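Long-range contact in PTS system, cellobiose-specific IIA component (Bacillus anthracis, PDB 3K1S), which probably relays a phosphoryl group from HPr to the IIB component during phosphoenolpyruvate-dependent uptake of cellobiose, as the IIA subunit of its transport system: residues Met45-Lys49 with Lys92-Ala96. Sequence-based numbering, arbitrary orientation.
Sequences MVKAK and KELAA
Met-45, a selenomethionine, sets CG beside its backbone N and then folds at both following bonds (chi2 -62°), which curls its methyl toward Lys-92 and Ala-96. Lys-92 instead stays extended from a CG anti to its own N and bends only at the last torsion (chi4 -70°), a turn that sets NZ beside the end of Lys-49, 3.3 Å from Lys-49 CE. The Met-45 methyl carbon CE settles over the turn from Lys-92 to Ala-96, 3.2 Å from Lys-92 O. It also lies 3.6 Å from Ala-96 CB, while SE faces the methyl of Ala-95. Lys-92 O accepts the helical bond from Ala-96 N, and the approach of CE to it is a van der Waals contact of a methyl with that oxygen. The aliphatic part of Lys-92 passes over Ala-48, with CD 4.1 Å from Ala-48 CB, and continues to Lys-49, whose chain it crosses at roughly a right angle. There Lys-92 CE stands 3.6 Å from Lys-49 CB. The segments belong to helices 38-67 and 76-108, and their axes run nearly antiparallel, at 163° and 11.0 Å, as befits the up-down three-helix bundle of this IIA family. Helix 10-34 closes the bundle: Ala-29 packs against Met-45, and Phe-25 against Ala-48. Behind the contact, Leu-94 meets Leu-94 of both other subunits, so helix 76-108 also faces the trimer centre. No hydrogen bond links the two segments. With Lys-49 NZ 3.8 Å from Lys-92 NZ, the join relies on methyl and methylene contacts, and the two ammonium groups, if both protonated, would probably oppose it at its polar margin.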
HETATM    1  N   MSE A  45     -17.089   7.170   2.062  1.00 26.21           N
HETATM    2  CA  MSE A  45     -15.772   7.793   2.218  1.00 27.68           C
HETATM    3  C   MSE A  45     -15.639   8.522   3.558  1.00 26.78           C
HETATM    4  O   MSE A  45     -14.584   8.477   4.199  1.00 27.43           O
HETATM    5  CB  MSE A  45     -15.467   8.735   1.047  1.00 27.45           C
HETATM    6  CG  MSE A  45     -15.174   7.997  -0.257  1.00 34.04           C
HETATM    7 SE   MSE A  45     -13.588   6.834  -0.130  1.00 41.72          SE
HETATM    8  CE  MSE A  45     -12.233   8.254  -0.115  1.00 26.97           C
ATOM      9  N   VAL A  46     -16.711   9.185   3.981  1.00 26.22           N
ATOM     10  CA  VAL A  46     -16.753   9.831   5.291  1.00 26.13           C
ATOM     11  C   VAL A  46     -16.525   8.793   6.389  1.00 25.91           C
ATOM     12  O   VAL A  46     -15.766   9.028   7.331  1.00 26.62           O
ATOM     13  CB  VAL A  46     -18.096  10.577   5.530  1.00 28.79           C
ATOM     14  CG1 VAL A  46     -18.260  10.944   7.004  1.00 27.49           C
ATOM     15  CG2 VAL A  46     -18.187  11.828   4.653  1.00 24.61           C
ATOM     16  N   LYS A  47     -17.176   7.641   6.258  1.00 25.82           N
ATOM     17  CA  LYS A  47     -17.045   6.578   7.248  1.00 24.39           C
ATOM     18  C   LYS A  47     -15.655   5.957   7.214  1.00 22.77           C
ATOM     19  O   LYS A  47     -15.107   5.597   8.252  1.00 21.98           O
ATOM     20  CB  LYS A  47     -18.129   5.519   7.061  1.00 25.58           C
ATOM     21  CG  LYS A  47     -19.501   5.995   7.508  1.00 27.29           C
ATOM     22  CD  LYS A  47     -20.577   5.015   7.098  1.00 32.96           C
ATOM     23  CE  LYS A  47     -21.959   5.594   7.338  1.00 34.12           C
ATOM     24  NZ  LYS A  47     -22.994   4.537   7.146  1.00 47.27           N
ATOM     25  N   ALA A  48     -15.087   5.852   6.017  1.00 21.30           N
ATOM     26  CA  ALA A  48     -13.711   5.415   5.862  1.00 22.74           C
ATOM     27  C   ALA A  48     -12.808   6.304   6.704  1.00 23.04           C
ATOM     28  O   ALA A  48     -12.045   5.811   7.535  1.00 26.58           O
ATOM     29  CB  ALA A  48     -13.299   5.453   4.402  1.00 20.17           C
ATOM     30  N   LYS A  49     -12.925   7.616   6.503  1.00 24.88           N
ATOM     31  CA  LYS A  49     -12.125   8.596   7.224  1.00 25.08           C
ATOM     32  C   LYS A  49     -12.259   8.426   8.731  1.00 24.76           C
ATOM     33  O   LYS A  49     -11.253   8.412   9.452  1.00 24.97           O
ATOM     34  CB  LYS A  49     -12.507  10.025   6.807  1.00 26.14           C
ATOM     35  CG  LYS A  49     -11.763  11.143   7.549  1.00 30.68           C
ATOM     36  CD  LYS A  49     -10.273  10.829   7.774  1.00 48.43           C
ATOM     37  CE  LYS A  49      -9.442  10.967   6.502  1.00 52.26           C
ATOM     38  NZ  LYS A  49      -8.033  10.535   6.723  1.00 56.85           N
ATOM     39  N   LYS A  92      -8.003   4.289   0.812  1.00 22.09           N
ATOM     40  CA  LYS A  92      -8.922   5.412   0.899  1.00 23.68           C
ATOM     41  C   LYS A  92      -8.498   6.538  -0.046  1.00 25.89           C
ATOM     42  O   LYS A  92      -9.320   7.074  -0.797  1.00 27.16           O
ATOM     43  CB  LYS A  92      -9.022   5.926   2.337  1.00 23.57           C
ATOM     44  CG  LYS A  92      -9.960   7.114   2.508  1.00 27.40           C
ATOM     45  CD  LYS A  92      -9.891   7.661   3.925  1.00 33.51           C
ATOM     46  CE  LYS A  92     -10.537   9.027   4.024  1.00 37.86           C
ATOM     47  NZ  LYS A  92      -9.741  10.076   3.325  1.00 48.59           N
ATOM     48  N   GLU A  93      -7.212   6.882  -0.010  1.00 25.24           N
ATOM     49  CA  GLU A  93      -6.677   7.967  -0.824  1.00 26.93           C
ATOM     50  C   GLU A  93      -6.857   7.708  -2.318  1.00 27.14           C
ATOM     51  O   GLU A  93      -7.164   8.626  -3.078  1.00 30.00           O
ATOM     52  CB  GLU A  93      -5.199   8.217  -0.493  1.00 27.69           C
ATOM     53  CG  GLU A  93      -4.613   9.451  -1.172  1.00 31.86           C
ATOM     54  CD  GLU A  93      -3.264   9.876  -0.611  1.00 36.45           C
ATOM     55  OE1 GLU A  93      -2.556   9.035  -0.014  1.00 33.67           O
ATOM     56  OE2 GLU A  93      -2.909  11.065  -0.779  1.00 41.20           O
ATOM     57  N   LEU A  94      -6.659   6.467  -2.743  1.00 26.91           N
ATOM     58  CA  LEU A  94      -6.799   6.142  -4.162  1.00 27.68           C
ATOM     59  C   LEU A  94      -8.254   5.924  -4.580  1.00 27.57           C
ATOM     60  O   LEU A  94      -8.640   6.264  -5.703  1.00 28.12           O
ATOM     61  CB  LEU A  94      -5.919   4.953  -4.539  1.00 25.62           C
ATOM     62  CG  LEU A  94      -4.416   5.233  -4.388  1.00 27.98           C
ATOM     63  CD1 LEU A  94      -3.606   3.973  -4.646  1.00 22.77           C
ATOM     64  CD2 LEU A  94      -3.956   6.376  -5.307  1.00 27.47           C
ATOM     65  N   ALA A  95      -9.054   5.377  -3.668  1.00 23.94           N
ATOM     66  CA  ALA A  95     -10.473   5.175  -3.918  1.00 23.88           C
ATOM     67  C   ALA A  95     -11.170   6.515  -4.169  1.00 24.81           C
ATOM     68  O   ALA A  95     -12.069   6.606  -5.005  1.00 27.44           O
ATOM     69  CB  ALA A  95     -11.118   4.431  -2.761  1.00 21.96           C
ATOM     70  N   ALA A  96     -10.753   7.546  -3.435  1.00 25.24           N
ATOM     71  CA  ALA A  96     -11.167   8.923  -3.700  1.00 25.42           C
ATOM     72  C   ALA A  96     -10.931   9.294  -5.161  1.00 26.52           C
ATOM     73  O   ALA A  96     -11.756   9.974  -5.785  1.00 27.68           O
ATOM     74  CB  ALA A  96     -10.414   9.889  -2.790  1.00 25.93           C
TER